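Zn-dependent hydrolase, glyoxylase (Echinicola vietnamensis, PDB 6T5K) probably hydrolyses beta-lactam antibiotics, carbapenems among them, to substituted beta-amino acids as a zinc-dependent class B metallo-beta-lactamase of the periplasm. Local coordinates at residues Ser80-Leu83 / Ser84-Glu88; Ala98-Phe101 / His102-Leu106; Leu147-Thr151 / Lys152-Val156. One frame throughout, in Å; residues are numbered along the deposited sequence.

Interaction 1 (Ser80-Leu83 / Ser84-Glu88); sequences SELL and SFLEE
Leu82 O meets the ring of Phe85 obliquely, but the nearest atom of that side chain is CB, 3.5 Å from Leu82 O. The ring itself is carried off the helix: its CG stands opposite the backbone N (chi1 172°), and the aromatic plane meets that of Tyr25 at about 55°. The other flat group to look at is the carboxylate of Glu87. Its CB-CG stem lies against the preceding turn, with Glu87 CG 3.1 Å from Leu83 O, and the extended chain carries the carboxylate past that carbonyl oxygen, where OE2 forms a salt bridge to Arg115. The backbone follows the regular i to i+4 bonding of helix 76-88, the crossover helix of the beta-alpha-beta unit that joins strands 66-70 and 92-98. Ser84 N donates to Ser80 O at 2.8 Å, and Phe85 N, Leu86 N and Glu87 N bond in turn to the carbonyls of Glu81, Leu82 and Leu83. Three leucines, Leu82, Leu83 and Leu86, share the buried side of the helix. Leu86 lays CG at 3.4 Å against Leu82 O, and its CD1 touches two side chains of the turn before loosely, 4.5 Å from Leu82 CG and 4.4 Å from Leu83 CD2. Leu82 and Leu86 both settle on Val69 of the sheet, while Leu83 faces Ala111 and Phe112 of helix 109-114. The polar flank is occupied too: Glu81 OE1 is hydrogen-bonded to both Ser27 OG and Tyr25 OH, and Ser80 OG is bonded to Ser76 O one turn earlier along the helix.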
loop_
_atom_site.group_PDB
_atom_site.type_symbol
_atom_site.label_atom_id
_atom_site.label_comp_id
_atom_site.label_asym_id
_atom_site.label_seq_id
_atom_site.Cartn_x
_atom_site.Cartn_y
_atom_site.Cartn_z
ATOM N N SER A 80 -4.856 -12.072 9.131
ATOM C CA SER A 80 -5.718 -13.248 9.014
ATOM C C SER A 80 -7.176 -12.865 8.770
ATOM O O SER A 80 -7.875 -13.517 7.984
ATOM C CB SER A 80 -5.579 -14.110 10.266
ATOM O OG SER A 80 -4.226 -14.529 10.382
ATOM N N GLU A 81 -7.644 -11.788 9.397
ATOM C CA GLU A 81 -9.003 -11.321 9.146
ATOM C C GLU A 81 -9.176 -10.893 7.694
ATOM O O GLU A 81 -10.190 -11.207 7.051
ATOM C CB GLU A 81 -9.310 -10.152 10.078
ATOM C CG GLU A 81 -10.709 -10.075 10.547
ATOM C CD GLU A 81 -10.944 -8.939 11.517
ATOM O OE1 GLU A 81 -11.973 -8.274 11.352
ATOM O OE2 GLU A 81 -10.128 -8.718 12.446
ATOM N N LEU A 82 -8.201 -10.162 7.166
ATOM C CA LEU A 82 -8.231 -9.793 5.761
ATOM C C LEU A 82 -8.305 -11.031 4.874
ATOM O O LEU A 82 -9.103 -11.092 3.938
ATOM C CB LEU A 82 -6.995 -8.947 5.453
ATOM C CG LEU A 82 -6.737 -8.506 4.015
ATOM C CD1 LEU A 82 -7.908 -7.719 3.439
ATOM C CD2 LEU A 82 -5.465 -7.669 3.961
ATOM N N LEU A 83 -7.438 -12.011 5.122
ATOM C CA LEU A 83 -7.382 -13.177 4.258
ATOM C C LEU A 83 -8.651 -13.999 4.385
ATOM O O LEU A 83 -9.105 -14.587 3.401
ATOM C CB LEU A 83 -6.126 -13.984 4.587
ATOM C CG LEU A 83 -4.872 -13.318 4.019
ATOM C CD1 LEU A 83 -3.613 -13.793 4.669
ATOM C CD2 LEU A 83 -4.824 -13.602 2.550
ATOM N N SER A 84 -9.231 -14.060 5.586
ATOM C CA SER A 84 -10.501 -14.754 5.760
ATOM C C SER A 84 -11.585 -14.132 4.894
ATOM O O SER A 84 -12.382 -14.847 4.286
ATOM C CB SER A 84 -10.906 -14.718 7.232
ATOM O OG SER A 84 -12.095 -15.460 7.464
ATOM N N PHE A 85 -11.620 -12.801 4.807
ATOM C CA PHE A 85 -12.608 -12.160 3.961
ATOM C C PHE A 85 -12.386 -12.525 2.502
ATOM O O PHE A 85 -13.332 -12.858 1.782
ATOM C CB PHE A 85 -12.532 -10.660 4.132
ATOM C CG PHE A 85 -13.376 -9.919 3.162
ATOM C CD1 PHE A 85 -14.759 -10.004 3.229
ATOM C CD2 PHE A 85 -12.805 -9.169 2.161
ATOM C CE1 PHE A 85 -15.553 -9.319 2.328
ATOM C CE2 PHE A 85 -13.607 -8.469 1.251
ATOM C CZ PHE A 85 -14.980 -8.545 1.352
ATOM N N LEU A 86 -11.141 -12.443 2.038
ATOM C CA LEU A 86 -10.860 -12.784 0.646
ATOM C C LEU A 86 -11.254 -14.219 0.354
ATOM O O LEU A 86 -11.774 -14.519 -0.727
ATOM C CB LEU A 86 -9.381 -12.553 0.335
ATOM C CG LEU A 86 -8.975 -11.093 0.519
ATOM C CD1 LEU A 86 -7.492 -10.887 0.313
ATOM C CD2 LEU A 86 -9.757 -10.204 -0.473
ATOM N N GLU A 87 -11.010 -15.119 1.313
ATOM C CA GLU A 87 -11.416 -16.507 1.165
ATOM C C GLU A 87 -12.931 -16.651 1.150
ATOM O O GLU A 87 -13.457 -17.414 0.334
ATOM C CB GLU A 87 -10.765 -17.351 2.260
ATOM C CG GLU A 87 -9.214 -17.407 2.140
ATOM C CD GLU A 87 -8.495 -18.088 3.294
ATOM O OE1 GLU A 87 -9.150 -18.460 4.302
ATOM O OE2 GLU A 87 -7.249 -18.248 3.183
ATOM N N GLU A 88 -13.656 -15.921 2.003
ATOM C CA GLU A 88 -15.111 -16.049 1.940
ATOM C C GLU A 88 -15.647 -15.576 0.611
ATOM O O GLU A 88 -16.689 -16.073 0.146
ATOM C CB GLU A 88 -15.812 -15.325 3.079
ATOM C CG GLU A 88 -15.304 -15.641 4.433
#

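Interaction 2 (Ala98-Phe101 / His102-Leu106); sequences ATHF and HLDCL. With ZN (zinc ion), chain G; ZN (zinc ion), chain H.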
loop_
_atom_site.group_PDB
_atom_site.type_symbol
_atom_site.label_atom_id
_atom_site.label_comp_id
_atom_site.label_asym_id
_atom_site.label_seq_id
_atom_site.Cartn_x
_atom_site.Cartn_y
_atom_site.Cartn_z
ATOM N N ALA A 98 4.820 -5.741 -0.054
ATOM C CA ALA A 98 5.161 -4.874 1.075
ATOM C C ALA A 98 5.786 -3.615 0.490
ATOM O O ALA A 98 6.834 -3.692 -0.161
ATOM C CB ALA A 98 6.171 -5.537 2.001
ATOM N N THR A 99 5.132 -2.473 0.676
ATOM C CA THR A 99 5.591 -1.274 -0.016
ATOM C C THR A 99 6.760 -0.561 0.661
ATOM O O THR A 99 7.313 0.373 0.061
ATOM C CB THR A 99 4.432 -0.311 -0.325
ATOM O OG1 THR A 99 3.819 0.162 0.865
ATOM C CG2 THR A 99 3.408 -0.968 -1.255
ATOM N N HIS A 100 7.124 -0.934 1.877
ATOM C CA HIS A 100 8.432 -0.625 2.455
ATOM C C HIS A 100 8.615 -1.554 3.646
ATOM O O HIS A 100 7.766 -2.407 3.924
ATOM C CB HIS A 100 8.689 0.858 2.796
ATOM C CG HIS A 100 7.766 1.455 3.812
ATOM N ND1 HIS A 100 6.514 1.931 3.495
ATOM C CD2 HIS A 100 7.946 1.731 5.127
ATOM C CE1 HIS A 100 5.939 2.418 4.583
ATOM N NE2 HIS A 100 6.789 2.321 5.582
ATOM N N PHE A 101 9.733 -1.411 4.338
ATOM C CA PHE A 101 10.107 -2.408 5.344
ATOM C C PHE A 101 9.421 -2.258 6.701
ATOM O O PHE A 101 9.623 -3.116 7.563
ATOM C CB PHE A 101 11.629 -2.429 5.545
ATOM C CG PHE A 101 12.169 -1.295 6.380
ATOM C CD1 PHE A 101 12.526 -0.080 5.784
ATOM C CD2 PHE A 101 12.362 -1.456 7.753
ATOM C CE1 PHE A 101 13.042 0.948 6.546
ATOM C CE2 PHE A 101 12.907 -0.418 8.520
ATOM C CZ PHE A 101 13.225 0.788 7.914
ATOM N N HIS A 102 8.621 -1.218 6.925
ATOM C CA HIS A 102 8.029 -1.011 8.243
ATOM C C HIS A 102 6.878 -1.998 8.515
ATOM O O HIS A 102 6.334 -2.636 7.621
ATOM C CB HIS A 102 7.489 0.406 8.365
ATOM C CG HIS A 102 8.535 1.457 8.518
ATOM N ND1 HIS A 102 8.289 2.788 8.244
ATOM C CD2 HIS A 102 9.817 1.390 8.948
ATOM C CE1 HIS A 102 9.374 3.491 8.500
ATOM N NE2 HIS A 102 10.318 2.667 8.923
ATOM N N LEU A 103 6.462 -2.068 9.779
ATOM C CA LEU A 103 5.478 -3.081 10.194
ATOM C C LEU A 103 4.068 -2.827 9.663
ATOM O O LEU A 103 3.294 -3.785 9.528
ATOM C CB LEU A 103 5.510 -3.241 11.715
ATOM C CG LEU A 103 6.792 -3.905 12.239
ATOM C CD1 LEU A 103 6.802 -3.802 13.753
ATOM C CD2 LEU A 103 6.886 -5.375 11.825
ATOM N N ASP A 104 3.716 -1.589 9.327
ATOM C CA ASP A 104 2.415 -1.330 8.705
ATOM C C ASP A 104 2.411 -1.646 7.211
ATOM O O ASP A 104 1.460 -1.283 6.498
ATOM C CB ASP A 104 1.925 0.111 8.974
ATOM C CG ASP A 104 2.903 1.202 8.517
ATOM O OD1 ASP A 104 4.132 1.028 8.731
ATOM O OD2 ASP A 104 2.420 2.265 7.980
ATOM N N CYS A 105 3.469 -2.297 6.741
ATOM C CA CYS A 105 3.540 -2.873 5.414
ATOM C C CYS A 105 3.695 -4.378 5.454
ATOM O O CYS A 105 3.202 -5.063 4.555
ATOM C CB CYS A 105 4.733 -2.287 4.647
ATOM S SG CYS A 105 4.714 -0.516 4.574
ATOM N N LEU A 106 4.414 -4.922 6.458
ATOM C CA LEU A 106 4.766 -6.332 6.377
ATOM C C LEU A 106 4.618 -7.093 7.681
ATOM O O LEU A 106 5.015 -8.260 7.743
ATOM C CB LEU A 106 6.179 -6.528 5.796
ATOM C CG LEU A 106 7.305 -5.617 6.297
ATOM C CD1 LEU A 106 7.547 -5.895 7.766
ATOM C CD2 LEU A 106 8.561 -5.875 5.524
HETATM ZN ZN ZN G . 6.654 3.501 7.262
HETATM ZN ZN ZN H . 3.272 4.319 7.425
HETATM O O HOH W 1 5.030 3.447 8.244
HETATM O O HOH W 2 3.922 6.510 7.659
#
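His100 and His102, two residues apart in the chain, grip one zinc ion, His100 through NE2 at 2.1 Å and His102 through ND1 at 2.0 Å. Their rings stand at 78° to each other, with His102 ND1 lying at the edge of the His100 ring, near its plane. Water 1 binds this metal at 1.9 Å and also the second zinc, thus bridging the pair. Asp104 divides its work: OD2 ligates the second zinc at 2.3 Å, while OD1 accepts a hydrogen bond of 2.6 Å from water 1 and so holds the bridge in place. This is the HXHXD metal-binding signature of the metallo-beta-lactamase superfamily; His163 completes the first site, and Cys182 and His223 join Asp104 at the second, which also carries water 2. One layer out, Cys105 of the short helix 103-106 sets its sulfur over a face of the His100 ring, SG 3.4 Å from the centroid. The His102 ring turns its edge toward the face of Phe101, centroids 4.6 Å apart and planes at 61°, and its NE2 is tied to Asp196. Phe101 CG sits between its own backbone N and carbonyl carbon (chi1 77°), which sets the ring face against that His102 edge. Further back, His102 is the N-cap of helix 103-106, its carbonyl oxygen taking bonds from both Cys105 N and Leu106 N. Leu106 CD1 rests 3.5 Å from Phe101 O, a buried oxygen with no polar partner, while Ala98 CB packs on Leu106 CB.

Interaction 3 (Leu147-Thr151 / Lys152-Val156); sequences LKVGT and KAVFV. With EDO (1,2-ethanediol), chain E.
A tight beta hairpin joins Leu147-Thr151 to Lys152-Val156, at one edge of the five-stranded sheet, where 144-149 is an outermost strand. Its corner is a type II' turn from Val149 to Lys152, and Gly150 takes the positive phi (59°) that this turn requires at its second position. Val149 N bonds to Lys152 O and Lys152 N to Val149 O, each at 2.9 Å, with the donor well above the acceptor's carbonyl plane. Leu147 and Val154 form the next hydrogen-bonded pair; between these two pairs, Lys148 and Ala153 make a non-hydrogen-bonded one, and Ala153 CA comes to 3.3 Å from Leu147 O. In the conformers given, Val154 CG1 (chi1 63°) lies 3.9 Å from both Leu147 CB and Val149 CG2. Leu147 CD1 reaches on to Val156 CG2. Lys148 folds back over the turn: its chain runs straight until the last torsion, then bends so that NZ donates to Gly150 O at 3.0 Å and to water 3, which passes the link on to Lys152 O. Lys152 NZ leads away to a salt bridge with Asp174, and water 4 joins it to Thr151 OG1, itself bonded to Asp64. A 1,2-ethanediol, probably from the crystallisation liquor, is hydrogen-bonded to Lys148 N and O. The face of Leu147, Val149 and Val154 turns onto the other sheet, Val149 and Val154 against Val68 of strand 66-70 and Leu147 against Val97 of strand 92-98, while Phe155 pairs through its backbone with Tyr171 of strand 169-172.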
loop_
_atom_site.group_PDB
_atom_site.type_symbol
_atom_site.label_atom_id
_atom_site.label_comp_id
_atom_site.label_asym_id
_atom_site.label_seq_id
_atom_site.Cartn_x
_atom_site.Cartn_y
_atom_site.Cartn_z
ATOM N N LEU A 147 2.410 -7.683 -11.730
ATOM C CA LEU A 147 1.698 -8.762 -11.061
ATOM C C LEU A 147 0.335 -8.928 -11.713
ATOM O O LEU A 147 -0.487 -8.000 -11.716
ATOM C CB LEU A 147 1.543 -8.481 -9.573
ATOM C CG LEU A 147 2.830 -8.516 -8.783
ATOM C CD1 LEU A 147 2.567 -8.016 -7.376
ATOM C CD2 LEU A 147 3.449 -9.896 -8.745
ATOM N N LYS A 148 0.092 -10.126 -12.228
ATOM C CA LYS A 148 -1.176 -10.445 -12.852
ATOM C C LYS A 148 -2.283 -10.493 -11.808
ATOM O O LYS A 148 -2.124 -11.052 -10.712
ATOM C CB LYS A 148 -1.052 -11.794 -13.562
ATOM C CG LYS A 148 -2.266 -12.252 -14.322
ATOM C CD LYS A 148 -2.035 -13.605 -14.988
ATOM C CE LYS A 148 -3.241 -14.090 -15.785
ATOM N NZ LYS A 148 -3.475 -13.186 -16.982
ATOM N N VAL A 149 -3.417 -9.900 -12.173
ATOM C CA VAL A 149 -4.647 -9.935 -11.388
ATOM C C VAL A 149 -5.749 -10.281 -12.387
ATOM O O VAL A 149 -6.254 -9.404 -13.094
ATOM C CB VAL A 149 -4.953 -8.605 -10.688
ATOM C CG1 VAL A 149 -6.189 -8.791 -9.810
ATOM C CG2 VAL A 149 -3.760 -8.094 -9.868
ATOM N N GLY A 150 -6.098 -11.552 -12.494
ATOM C CA GLY A 150 -7.088 -11.914 -13.494
ATOM C C GLY A 150 -6.613 -11.533 -14.881
ATOM O O GLY A 150 -5.489 -11.858 -15.282
ATOM N N THR A 151 -7.462 -10.799 -15.614
ATOM C CA THR A 151 -7.136 -10.379 -16.965
ATOM C C THR A 151 -6.399 -9.060 -16.988
ATOM O O THR A 151 -6.113 -8.540 -18.066
ATOM C CB THR A 151 -8.402 -10.252 -17.818
ATOM O OG1 THR A 151 -9.299 -9.258 -17.288
ATOM C CG2 THR A 151 -9.107 -11.579 -17.874
ATOM N N LYS A 152 -6.107 -8.510 -15.829
ATOM C CA LYS A 152 -5.457 -7.222 -15.696
ATOM C C LYS A 152 -4.124 -7.420 -14.996
ATOM O O LYS A 152 -3.706 -8.550 -14.700
ATOM C CB LYS A 152 -6.368 -6.281 -14.905
ATOM C CG LYS A 152 -7.684 -6.023 -15.610
ATOM C CD LYS A 152 -8.590 -5.100 -14.821
ATOM C CE LYS A 152 -10.000 -5.026 -15.391
ATOM N NZ LYS A 152 -9.944 -4.592 -16.826
ATOM N N ALA A 153 -3.462 -6.301 -14.702
ATOM C CA ALA A 153 -2.251 -6.350 -13.906
ATOM C C ALA A 153 -2.167 -5.117 -13.027
ATOM O O ALA A 153 -2.771 -4.080 -13.315
ATOM C CB ALA A 153 -1.006 -6.394 -14.796
ATOM N N VAL A 154 -1.388 -5.230 -11.958
ATOM C CA VAL A 154 -0.995 -4.107 -11.127
ATOM C C VAL A 154 0.522 -4.060 -11.192
ATOM O O VAL A 154 1.188 -5.085 -11.345
ATOM C CB VAL A 154 -1.536 -4.255 -9.679
ATOM C CG1 VAL A 154 -0.947 -5.508 -8.987
ATOM C CG2 VAL A 154 -1.350 -2.944 -8.895
ATOM N N PHE A 155 1.065 -2.854 -11.063
ATOM C CA PHE A 155 2.483 -2.578 -11.248
ATOM C C PHE A 155 3.063 -2.017 -9.966
ATOM O O PHE A 155 2.431 -1.208 -9.284
ATOM C CB PHE A 155 2.641 -1.589 -12.412
ATOM C CG PHE A 155 2.113 -2.155 -13.701
ATOM C CD1 PHE A 155 2.931 -2.909 -14.524
ATOM C CD2 PHE A 155 0.765 -2.054 -14.009
ATOM C CE1 PHE A 155 2.435 -3.501 -15.665
ATOM C CE2 PHE A 155 0.258 -2.653 -15.136
ATOM C CZ PHE A 155 1.095 -3.352 -15.990
ATOM N N VAL A 156 4.258 -2.465 -9.625
ATOM C CA VAL A 156 4.943 -1.978 -8.444
ATOM C C VAL A 156 6.198 -1.295 -8.944
ATOM O O VAL A 156 6.882 -1.842 -9.815
ATOM C CB VAL A 156 5.282 -3.122 -7.465
ATOM C CG1 VAL A 156 5.545 -2.523 -6.092
ATOM C CG2 VAL A 156 4.191 -4.175 -7.429
HETATM C C1 EDO E . 0.834 -12.627 -9.628
HETATM O O1 EDO E . -0.407 -12.972 -10.219
HETATM C C2 EDO E . 1.953 -13.120 -10.547
HETATM O O2 EDO E . 2.068 -12.260 -11.697
HETATM O O HOH W 3 -2.958 -10.198 -16.919
HETATM O O HOH W 4 -9.616 -6.774 -18.452
#

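Interaction 2 is the buried one, centred about 8 Å from the centre of the chain, whereas the centres of interactions 1 and 3 lie about 17 and 15 Å out and both are partly exposed. Their chemistry follows: metal ligation and ring contacts in the active site, helical backbone bonds lined by leucines in interaction 1, and strand pairing with lysines and waters at the turn in interaction 3. None touches another, but strands 66-70 and 92-98 connect them. The helix of interaction 1 links these strands in sequence, interaction 2 begins where 92-98 ends, and the hairpin of interaction 3 packs its valines and leucine on both strands from the second sheet.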